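Local coordinates for Exo beta-1,2-glucooligosaccharide sophorohydrolase (non-reducing end) (Parabacteroides distasonis ATCC 8503, PDB 5Z06), which hydrolyses linear beta-1,2-glucan and beta-1,2-glucooligosaccharides as an exo-type enzyme, releasing sophorose from the non-reducing end, at residues 7-12 and 236-241; 47-52 and 174-179; 215-220 and 259-264. All coordinates share one frame; numbering follows the deposited sequence.

Contact 1 (7-12 and 236-241); sequences DYVFFE and VRRPWM. With CA (calcium ion), chain C.
Carboxylate oxygen OE2 of Glu-12 faces the guanidinium of Arg-238 at its edge, 2.7 Å from NH2 and 3.0 Å from NE. The NH2 bond is a salt bridge, but as a hydrogen bond it is weak, bent to 125° at the hydrogen. Asp-7, Glu-12 and Arg-238 make a salt-bridge network joining the residues that flank strand 9-11, in the calcium-binding beta-sheet region, to the residue just after strand 232-237, an outer strand of the four-stranded sheet. The side chains of Glu-12 and Arg-238 run toward each other, their planes only 27° apart, with the Glu-12 chain extended beyond CG and that of Arg-238 bent at its second torsion. Asp-7 meets the other amino nitrogen: its OD2 lies 3.2 Å from Arg-238 NH1, obliquely, with the planes 69° apart. OD2 also bonds to Tyr-264 OH, and OD1 pairs with Arg-82, so the Asp-7 carboxylate is shared. Glu-178 OE1 is a long, weak ion-pair partner of Arg-238 NH2. The backbone of Glu-12 serves the metal, its O binding calcium at 2.3 Å. Beside the salt bridge, methyl CG2 of Val-236 rests 3.9 Å from Glu-12 OE2.

Contact 2 (47-52 and 174-179); sequences AFTPGN and LDDIEL. With CA (calcium ion), chain C.
Asp-175 and Thr-49 share a calcium ion, and these metal bonds dominate the contact between loop 47-52 and strand 174-179. Asp-175 grips the ion with both carboxylate oxygens, OD1 at 2.5 Å and OD2 at 2.6 Å, while Thr-49 supplies O and OG1, and Asn-52 its backbone O at 2.4 Å. The hydroxyl of Thr-49 sits between its backbone N and carbonyl carbon (chi1 47°), the rotamer in which OG1 and O of the same residue both reach the ion. Glu-12 O and Asn-13 OD1 complete the shell, giving seven oxygen ligands.

Hydrogen bonds form a second layer. OD2 of Asp-175 also accepts weak bonds from two successive backbone amides, Phe-48 N at 2.9 Å and Thr-49 N at 3.0 Å, so the same oxygen is held by the metal and by two loop amides. Asp-176 acts from the second shell: Thr-49 OG1 donates to its OD1 in a short 2.5 Å bond, and Thr-49 N reaches its OD2 at 3.3 Å, each oxygen using its syn lone pair. The hydroxyl is thus held by both the cation and an acceptor, its proton going to Asp-176 OD1, and calcium would be expected to make it a stronger donor. Asp-176 has a left-handed backbone (phi 51°), an irregularity in the strand that coincides with two consecutive acidic side chains facing the same loop.

Beyond these bonds, the edge of the Phe-48 ring meets a carboxylate oxygen, CD2 lying 3.2 Å from Asp-176 OD2, with ring and carboxylate planes 84° apart.

An all-oxygen shell with one bidentate aspartate, backbone carbonyls and a second-shell acid is consistent with a structural calcium site, here pinning a loop to a strand of a beta-sheet domain.

Contact 3 (215-220 and 259-264); sequences EDIKYY and VTAVDY
A classic beta bulge lies at the start of strand 219-225 and the end of strand 254-262, neighbours in the antiparallel four-stranded sheet: Lys-218 and Tyr-219 both face Val-262. The evidence is a shared acceptor. Val-262 O takes Lys-218 N at 2.7 Å, in the carbonyl plane, and Tyr-219 N at 3.3 Å, tilted 19° from that plane. In return Val-262 N donates to Tyr-219 O at 2.9 Å, making Tyr-219 and Val-262 a hydrogen-bonded pair; Tyr-220 and Ala-261 form the following non-hydrogen-bonded pair.

The two faces of the sheet pack differently. Tyr-219 and Val-262 run alongside each other, with Tyr-219 ring atom CE1 3.6 Å from Val-262 methyl CG1. On the face carrying Tyr-220 and Ala-261, Ile-217 CD1 reaches to 3.9 Å from Ala-261 CB and also lies over the rim of one face of the Tyr-220 ring.

From the bulge itself, Lys-218 runs extended across the ring of Tyr-264 in a CH-pi contact, CG standing 3.8 Å from the ring centroid and only 4° off its normal. A bend at the last torsion (chi4 68°) then turns NZ toward its salt-bridge partner Glu-178. One water spans the loops, donating to Asp-216 O and accepting from Tyr-264 N.

Val-262 O thus serves both bulge amides, and where direct strand pairing stops a water partners Asp-216 O and Tyr-264 N, while the lysine contributes its methylenes to aromatic packing and its charge to a carboxylate.

From the N terminus, segment 7-12 opens the large loop that contact 1 closes at 236-241. Contact 2 forms entirely within that interval, joining 47-52 to 174-179, and meets contact 1 along neighbouring strands 9-11 and 169-180 and at the calcium ion they share. Contact 3 crosses contact 1: segment 215-220 precedes 236-241, whereas 259-264 follows it. The two share a sheet, since strands 219-225 and 232-237 are consecutive and adjacent. Contacts 2 and 3 stand in series, but Tyr-219 OH approaches Thr-49 CG2, 3.4 Å away. Contact 1 ties the calcium-binding region to the four-stranded sheet; contact 2 lies in the first and contact 3 in the second.

Contact 1 (7-12 and 236-241)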
loop_
_atom_site.group_PDB
_atom_site.type_symbol
_atom_site.label_atom_id
_atom_site.label_comp_id
_atom_site.label_asym_id
_atom_site.label_seq_id
_atom_site.Cartn_x
_atom_site.Cartn_y
_atom_site.Cartn_z
ATOM N N ASP A 7 2.838 -15.474 9.327
ATOM C CA ASP A 7 2.138 -15.843 10.536
ATOM C C ASP A 7 0.823 -15.077 10.531
ATOM O O ASP A 7 0.783 -13.903 10.143
ATOM C CB ASP A 7 2.977 -15.503 11.741
ATOM C CG ASP A 7 4.300 -16.195 11.717
ATOM O OD1 ASP A 7 4.335 -17.405 11.387
ATOM O OD2 ASP A 7 5.296 -15.522 12.031
ATOM N N TYR A 8 -0.246 -15.757 10.929
ATOM C CA TYR A 8 -1.550 -15.128 11.092
ATOM C C TYR A 8 -1.587 -14.436 12.457
ATOM O O TYR A 8 -1.825 -15.058 13.515
ATOM C CB TYR A 8 -2.611 -16.177 10.968
ATOM C CG TYR A 8 -4.000 -15.655 10.855
ATOM C CD1 TYR A 8 -4.566 -15.412 9.612
ATOM C CD2 TYR A 8 -4.784 -15.457 11.983
ATOM C CE1 TYR A 8 -5.866 -14.978 9.504
ATOM C CE2 TYR A 8 -6.086 -15.009 11.874
ATOM C CZ TYR A 8 -6.617 -14.770 10.637
ATOM O OH TYR A 8 -7.909 -14.337 10.522
ATOM N N VAL A 9 -1.314 -13.135 12.412
ATOM C CA VAL A 9 -1.087 -12.315 13.594
ATOM C C VAL A 9 -2.338 -11.507 13.895
ATOM O O VAL A 9 -2.872 -10.869 13.012
ATOM C CB VAL A 9 0.109 -11.371 13.352
ATOM C CG1 VAL A 9 0.316 -10.390 14.501
ATOM C CG2 VAL A 9 1.371 -12.186 13.132
ATOM N N PHE A 10 -2.789 -11.527 15.144
ATOM C CA PHE A 10 -3.864 -10.658 15.597
ATOM C C PHE A 10 -3.327 -9.323 16.093
ATOM O O PHE A 10 -3.977 -8.300 15.954
ATOM C CB PHE A 10 -4.651 -11.328 16.710
ATOM C CG PHE A 10 -5.367 -12.545 16.263
ATOM C CD1 PHE A 10 -6.594 -12.439 15.638
ATOM C CD2 PHE A 10 -4.806 -13.807 16.445
ATOM C CE1 PHE A 10 -7.268 -13.568 15.205
ATOM C CE2 PHE A 10 -5.483 -14.946 16.022
ATOM C CZ PHE A 10 -6.713 -14.828 15.407
ATOM N N PHE A 11 -2.161 -9.346 16.727
ATOM C CA PHE A 11 -1.516 -8.121 17.120
ATOM C C PHE A 11 -0.032 -8.318 17.286
ATOM O O PHE A 11 0.396 -9.234 17.984
ATOM C CB PHE A 11 -2.093 -7.630 18.435
ATOM C CG PHE A 11 -1.504 -6.342 18.879
ATOM C CD1 PHE A 11 -2.001 -5.152 18.388
ATOM C CD2 PHE A 11 -0.440 -6.316 19.763
ATOM C CE1 PHE A 11 -1.459 -3.954 18.776
ATOM C CE2 PHE A 11 0.113 -5.109 20.152
ATOM C CZ PHE A 11 -0.395 -3.927 19.663
ATOM N N GLU A 12 0.744 -7.460 16.649
ATOM C CA GLU A 12 2.160 -7.321 16.938
ATOM C C GLU A 12 2.442 -5.938 17.514
ATOM O O GLU A 12 3.044 -5.811 18.579
ATOM C CB GLU A 12 2.965 -7.518 15.674
ATOM C CG GLU A 12 4.460 -7.381 15.891
ATOM C CD GLU A 12 5.238 -7.925 14.721
ATOM O OE1 GLU A 12 5.135 -7.346 13.617
ATOM O OE2 GLU A 12 5.923 -8.946 14.913
ATOM N N VAL A 236 10.626 -3.928 15.870
ATOM C CA VAL A 236 10.888 -5.196 15.225
ATOM C C VAL A 236 10.490 -5.058 13.778
ATOM O O VAL A 236 9.560 -4.321 13.436
ATOM C CB VAL A 236 10.147 -6.407 15.830
ATOM C CG1 VAL A 236 10.659 -6.696 17.224
ATOM C CG2 VAL A 236 8.626 -6.232 15.832
ATOM N N ARG A 237 11.216 -5.765 12.930
ATOM C CA ARG A 237 10.869 -5.816 11.550
ATOM C C ARG A 237 10.864 -7.257 11.117
ATOM O O ARG A 237 11.831 -7.990 11.302
ATOM C CB ARG A 237 11.829 -4.949 10.727
ATOM C CG ARG A 237 11.542 -3.461 10.844
ATOM C CD ARG A 237 10.231 -3.106 10.159
ATOM N NE ARG A 237 9.887 -1.691 10.241
ATOM C CZ ARG A 237 9.200 -1.106 11.228
ATOM N NH1 ARG A 237 8.789 -1.784 12.302
ATOM N NH2 ARG A 237 8.954 0.191 11.160
ATOM N N ARG A 238 9.753 -7.644 10.527
ATOM C CA ARG A 238 9.600 -8.943 9.949
ATOM C C ARG A 238 10.594 -9.105 8.791
ATOM O O ARG A 238 11.003 -8.102 8.196
ATOM C CB ARG A 238 8.173 -9.091 9.443
ATOM C CG ARG A 238 7.119 -9.114 10.526
ATOM C CD ARG A 238 7.122 -10.459 11.203
ATOM N NE ARG A 238 6.296 -10.488 12.399
ATOM C CZ ARG A 238 6.092 -11.573 13.151
ATOM N NH1 ARG A 238 6.628 -12.740 12.816
ATOM N NH2 ARG A 238 5.331 -11.495 14.252
ATOM N N PRO A 239 10.974 -10.360 8.459
ATOM C CA PRO A 239 12.009 -10.658 7.438
ATOM C C PRO A 239 11.777 -10.100 6.015
ATOM O O PRO A 239 12.729 -9.902 5.286
ATOM C CB PRO A 239 12.049 -12.200 7.405
ATOM C CG PRO A 239 11.311 -12.652 8.618
ATOM C CD PRO A 239 10.301 -11.592 8.914
ATOM N N TRP A 240 10.520 -9.845 5.662
ATOM C CA TRP A 240 10.126 -9.174 4.407
ATOM C C TRP A 240 10.466 -7.678 4.352
ATOM O O TRP A 240 10.353 -7.053 3.297
ATOM C CB TRP A 240 8.619 -9.386 4.101
ATOM C CG TRP A 240 7.654 -9.108 5.244
ATOM C CD1 TRP A 240 7.145 -10.028 6.126
ATOM C CD2 TRP A 240 7.070 -7.849 5.603
ATOM N NE1 TRP A 240 6.289 -9.409 7.018
ATOM C CE2 TRP A 240 6.229 -8.075 6.717
ATOM C CE3 TRP A 240 7.169 -6.558 5.092
ATOM C CZ2 TRP A 240 5.503 -7.049 7.332
ATOM C CZ3 TRP A 240 6.454 -5.533 5.706
ATOM C CH2 TRP A 240 5.627 -5.784 6.810
ATOM N N MET A 241 10.900 -7.107 5.471
ATOM C CA MET A 241 11.386 -5.738 5.492
ATOM C C MET A 241 12.819 -5.728 6.053
ATOM O O MET A 241 13.003 -5.878 7.251
ATOM C CB MET A 241 10.408 -4.909 6.341
ATOM C CG MET A 241 10.557 -3.403 6.300
ATOM S SD MET A 241 10.432 -2.669 4.670
ATOM C CE MET A 241 8.725 -3.038 4.304
HETATM CA CA CA C . 4.404 -5.189 20.287
#

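Contact 2 (47-52 and 174-179)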
loop_
_atom_site.group_PDB
_atom_site.type_symbol
_atom_site.label_atom_id
_atom_site.label_comp_id
_atom_site.label_asym_id
_atom_site.label_seq_id
_atom_site.Cartn_x
_atom_site.Cartn_y
_atom_site.Cartn_z
ATOM N N ALA A 47 5.971 -3.302 26.233
ATOM C CA ALA A 47 5.830 -4.113 25.058
ATOM C C ALA A 47 6.817 -5.249 25.145
ATOM O O ALA A 47 7.961 -5.063 25.624
ATOM C CB ALA A 47 6.116 -3.292 23.804
ATOM N N PHE A 48 6.390 -6.411 24.654
ATOM C CA PHE A 48 7.338 -7.453 24.331
ATOM C C PHE A 48 8.042 -7.143 23.004
ATOM O O PHE A 48 9.242 -6.920 22.997
ATOM C CB PHE A 48 6.706 -8.838 24.289
ATOM C CG PHE A 48 7.726 -9.894 24.120
ATOM C CD1 PHE A 48 8.494 -10.275 25.218
ATOM C CD2 PHE A 48 8.033 -10.403 22.860
ATOM C CE1 PHE A 48 9.509 -11.194 25.080
ATOM C CE2 PHE A 48 9.043 -11.328 22.719
ATOM C CZ PHE A 48 9.778 -11.726 23.830
ATOM N N THR A 49 7.319 -7.159 21.879
ATOM C CA THR A 49 7.871 -6.576 20.643
ATOM C C THR A 49 7.713 -5.076 20.764
ATOM O O THR A 49 6.585 -4.586 20.820
ATOM C CB THR A 49 7.198 -7.007 19.354
ATOM O OG1 THR A 49 5.788 -6.907 19.500
ATOM C CG2 THR A 49 7.613 -8.397 18.993
ATOM N N PRO A 50 8.842 -4.356 20.829
ATOM C CA PRO A 50 8.783 -2.947 21.016
ATOM C C PRO A 50 8.006 -2.220 19.951
ATOM O O PRO A 50 7.778 -2.705 18.813
ATOM C CB PRO A 50 10.242 -2.515 20.954
ATOM C CG PRO A 50 10.900 -3.577 20.177
ATOM C CD PRO A 50 10.238 -4.801 20.691
ATOM N N GLY A 51 7.738 -0.991 20.363
ATOM C CA GLY A 51 6.649 -0.225 19.941
ATOM C C GLY A 51 5.759 -0.338 21.168
ATOM O O GLY A 51 5.940 0.347 22.167
ATOM N N ASN A 52 4.799 -1.248 21.094
ATOM C CA ASN A 52 3.673 -1.162 21.968
ATOM C C ASN A 52 2.977 -2.483 22.163
ATOM O O ASN A 52 3.284 -3.496 21.516
ATOM C CB ASN A 52 2.721 -0.066 21.466
ATOM C CG ASN A 52 2.300 -0.268 20.029
ATOM O OD1 ASN A 52 1.835 -1.338 19.662
ATOM N ND2 ASN A 52 2.454 0.759 19.213
ATOM N N LEU A 174 -1.267 -7.184 26.612
ATOM C CA LEU A 174 -1.247 -8.268 25.647
ATOM C C LEU A 174 -0.447 -7.784 24.460
ATOM O O LEU A 174 -0.682 -6.691 23.940
ATOM C CB LEU A 174 -2.651 -8.622 25.209
ATOM C CG LEU A 174 -3.644 -8.807 26.353
ATOM C CD1 LEU A 174 -5.014 -9.050 25.743
ATOM C CD2 LEU A 174 -3.248 -9.961 27.265
ATOM N N ASP A 175 0.518 -8.594 24.066
ATOM C CA ASP A 175 1.328 -8.339 22.920
ATOM C C ASP A 175 1.528 -9.644 22.133
ATOM O O ASP A 175 1.335 -10.746 22.655
ATOM C CB ASP A 175 2.674 -7.765 23.380
ATOM C CG ASP A 175 3.329 -6.916 22.334
ATOM O OD1 ASP A 175 2.737 -6.711 21.263
ATOM O OD2 ASP A 175 4.451 -6.434 22.563
ATOM N N ASP A 176 1.897 -9.497 20.871
ATOM C CA ASP A 176 2.287 -10.613 20.019
ATOM C C ASP A 176 1.286 -11.750 20.003
ATOM O O ASP A 176 1.630 -12.919 20.191
ATOM C CB ASP A 176 3.671 -11.043 20.403
ATOM C CG ASP A 176 4.608 -9.887 20.388
ATOM O OD1 ASP A 176 4.612 -9.162 19.372
ATOM O OD2 ASP A 176 5.286 -9.660 21.396
ATOM N N ILE A 177 0.043 -11.355 19.762
ATOM C CA ILE A 177 -1.086 -12.248 19.692
ATOM C C ILE A 177 -1.082 -12.762 18.274
ATOM O O ILE A 177 -1.263 -12.003 17.309
ATOM C CB ILE A 177 -2.401 -11.538 19.975
ATOM C CG1 ILE A 177 -2.301 -10.743 21.281
ATOM C CG2 ILE A 177 -3.521 -12.558 20.038
ATOM C CD1 ILE A 177 -3.471 -9.856 21.565
ATOM N N GLU A 178 -0.840 -14.055 18.149
ATOM C CA GLU A 178 -0.631 -14.661 16.854
ATOM C C GLU A 178 -0.838 -16.165 16.895
ATOM O O GLU A 178 -0.709 -16.810 17.958
ATOM C CB GLU A 178 0.789 -14.361 16.358
ATOM C CG GLU A 178 1.891 -14.864 17.266
ATOM C CD GLU A 178 3.266 -14.391 16.847
ATOM O OE1 GLU A 178 3.443 -13.891 15.709
ATOM O OE2 GLU A 178 4.184 -14.531 17.668
ATOM N N LEU A 179 -1.148 -16.704 15.721
ATOM C CA LEU A 179 -1.188 -18.128 15.516
ATOM C C LEU A 179 0.187 -18.567 15.056
ATOM O O LEU A 179 0.776 -17.930 14.181
ATOM C CB LEU A 179 -2.249 -18.492 14.495
ATOM C CG LEU A 179 -3.668 -18.045 14.799
ATOM C CD1 LEU A 179 -4.617 -18.639 13.785
ATOM C CD2 LEU A 179 -4.080 -18.424 16.206
HETATM CA CA CA C . 4.404 -5.189 20.287
#

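Contact 3 (215-220 and 259-264)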
loop_
_atom_site.group_PDB
_atom_site.type_symbol
_atom_site.label_atom_id
_atom_site.label_comp_id
_atom_site.label_asym_id
_atom_site.label_seq_id
_atom_site.Cartn_x
_atom_site.Cartn_y
_atom_site.Cartn_z
ATOM N N GLU A 215 17.419 -18.172 6.024
ATOM C CA GLU A 215 17.032 -18.767 7.307
ATOM C C GLU A 215 15.701 -18.203 7.864
ATOM O O GLU A 215 15.470 -16.994 7.848
ATOM C CB GLU A 215 18.159 -18.580 8.330
ATOM C CG GLU A 215 19.405 -19.437 8.096
ATOM C CD GLU A 215 19.211 -20.908 8.473
ATOM O OE1 GLU A 215 19.706 -21.330 9.538
ATOM O OE2 GLU A 215 18.562 -21.653 7.711
ATOM N N ASP A 216 14.851 -19.081 8.389
ATOM C CA ASP A 216 13.469 -18.734 8.710
ATOM C C ASP A 216 13.346 -18.090 10.113
ATOM O O ASP A 216 12.835 -18.679 11.073
ATOM C CB ASP A 216 12.564 -19.955 8.534
ATOM C CG ASP A 216 11.108 -19.581 8.396
ATOM O OD1 ASP A 216 10.786 -18.377 8.366
ATOM O OD2 ASP A 216 10.258 -20.478 8.332
ATOM N N ILE A 217 13.829 -16.857 10.202
ATOM C CA ILE A 217 13.782 -16.084 11.434
ATOM C C ILE A 217 12.411 -15.431 11.633
ATOM O O ILE A 217 11.627 -15.258 10.679
ATOM C CB ILE A 217 14.904 -15.026 11.503
ATOM C CG1 ILE A 217 14.769 -13.965 10.412
ATOM C CG2 ILE A 217 16.269 -15.696 11.408
ATOM C CD1 ILE A 217 15.316 -12.629 10.837
ATOM N N LYS A 218 12.140 -15.056 12.880
ATOM C CA LYS A 218 10.837 -14.492 13.234
ATOM C C LYS A 218 10.792 -13.013 12.833
ATOM O O LYS A 218 9.879 -12.556 12.156
ATOM C CB LYS A 218 10.578 -14.664 14.729
ATOM C CG LYS A 218 9.130 -14.465 15.140
ATOM C CD LYS A 218 8.998 -14.425 16.653
ATOM C CE LYS A 218 7.571 -14.185 17.106
ATOM N NZ LYS A 218 6.683 -15.319 16.794
ATOM N N TYR A 219 11.792 -12.276 13.278
ATOM C CA TYR A 219 11.875 -10.863 12.997
ATOM C C TYR A 219 13.250 -10.376 13.319
ATOM O O TYR A 219 14.052 -11.090 13.919
ATOM C CB TYR A 219 10.818 -10.050 13.763
ATOM C CG TYR A 219 10.554 -10.377 15.236
ATOM C CD1 TYR A 219 11.544 -10.249 16.209
ATOM C CD2 TYR A 219 9.266 -10.705 15.663
ATOM C CE1 TYR A 219 11.273 -10.509 17.546
ATOM C CE2 TYR A 219 8.986 -10.960 16.992
ATOM C CZ TYR A 219 9.988 -10.855 17.929
ATOM O OH TYR A 219 9.692 -11.099 19.242
ATOM N N TYR A 220 13.528 -9.171 12.866
ATOM C CA TYR A 220 14.706 -8.446 13.285
ATOM C C TYR A 220 14.287 -7.555 14.435
ATOM O O TYR A 220 13.208 -6.975 14.394
ATOM C CB TYR A 220 15.242 -7.619 12.132
ATOM C CG TYR A 220 15.741 -8.474 11.005
ATOM C CD1 TYR A 220 17.011 -9.050 11.061
ATOM C CD2 TYR A 220 14.942 -8.722 9.891
ATOM C CE1 TYR A 220 17.480 -9.842 10.026
ATOM C CE2 TYR A 220 15.394 -9.513 8.848
ATOM C CZ TYR A 220 16.664 -10.069 8.911
ATOM O OH TYR A 220 17.097 -10.854 7.866
ATOM N N VAL A 259 21.119 -3.988 15.127
ATOM C CA VAL A 259 20.036 -4.883 14.771
ATOM C C VAL A 259 20.439 -6.318 15.074
ATOM O O VAL A 259 21.559 -6.737 14.778
ATOM C CB VAL A 259 19.686 -4.708 13.291
ATOM C CG1 VAL A 259 18.595 -5.686 12.863
ATOM C CG2 VAL A 259 19.259 -3.269 13.041
ATOM N N THR A 260 19.510 -7.070 15.649
ATOM C CA THR A 260 19.692 -8.509 15.851
ATOM C C THR A 260 18.619 -9.256 15.069
ATOM O O THR A 260 17.605 -8.670 14.715
ATOM C CB THR A 260 19.575 -8.888 17.347
ATOM O OG1 THR A 260 18.259 -8.606 17.815
ATOM C CG2 THR A 260 20.573 -8.115 18.206
ATOM N N ALA A 261 18.871 -10.540 14.799
ATOM C CA ALA A 261 17.868 -11.471 14.264
ATOM C C ALA A 261 17.332 -12.347 15.385
ATOM O O ALA A 261 18.089 -12.855 16.205
ATOM C CB ALA A 261 18.464 -12.335 13.170
ATOM N N VAL A 262 16.018 -12.526 15.408
ATOM C CA VAL A 262 15.335 -13.288 16.440
ATOM C C VAL A 262 14.634 -14.445 15.744
ATOM O O VAL A 262 13.932 -14.229 14.763
ATOM C CB VAL A 262 14.315 -12.413 17.180
ATOM C CG1 VAL A 262 13.573 -13.190 18.261
ATOM C CG2 VAL A 262 15.014 -11.206 17.785
ATOM N N ASP A 263 14.842 -15.669 16.237
ATOM C CA ASP A 263 14.173 -16.848 15.681
ATOM C C ASP A 263 12.845 -17.056 16.383
ATOM O O ASP A 263 12.525 -16.339 17.338
ATOM C CB ASP A 263 15.081 -18.099 15.734
ATOM C CG ASP A 263 15.339 -18.629 17.156
ATOM O OD1 ASP A 263 14.526 -18.423 18.075
ATOM O OD2 ASP A 263 16.389 -19.279 17.333
ATOM N N TYR A 264 12.073 -18.032 15.927
ATOM C CA TYR A 264 10.760 -18.293 16.518
ATOM C C TYR A 264 10.791 -18.790 17.966
ATOM O O TYR A 264 9.804 -18.640 18.693
ATOM C CB TYR A 264 9.937 -19.231 15.633
ATOM C CG TYR A 264 9.278 -18.492 14.500
ATOM C CD1 TYR A 264 10.015 -18.048 13.407
ATOM C CD2 TYR A 264 7.918 -18.201 14.539
ATOM C CE1 TYR A 264 9.404 -17.364 12.371
ATOM C CE2 TYR A 264 7.300 -17.517 13.516
ATOM C CZ TYR A 264 8.048 -17.086 12.437
ATOM O OH TYR A 264 7.430 -16.414 11.411
HETATM O O HOH W 1 13.100 -19.530 13.660
#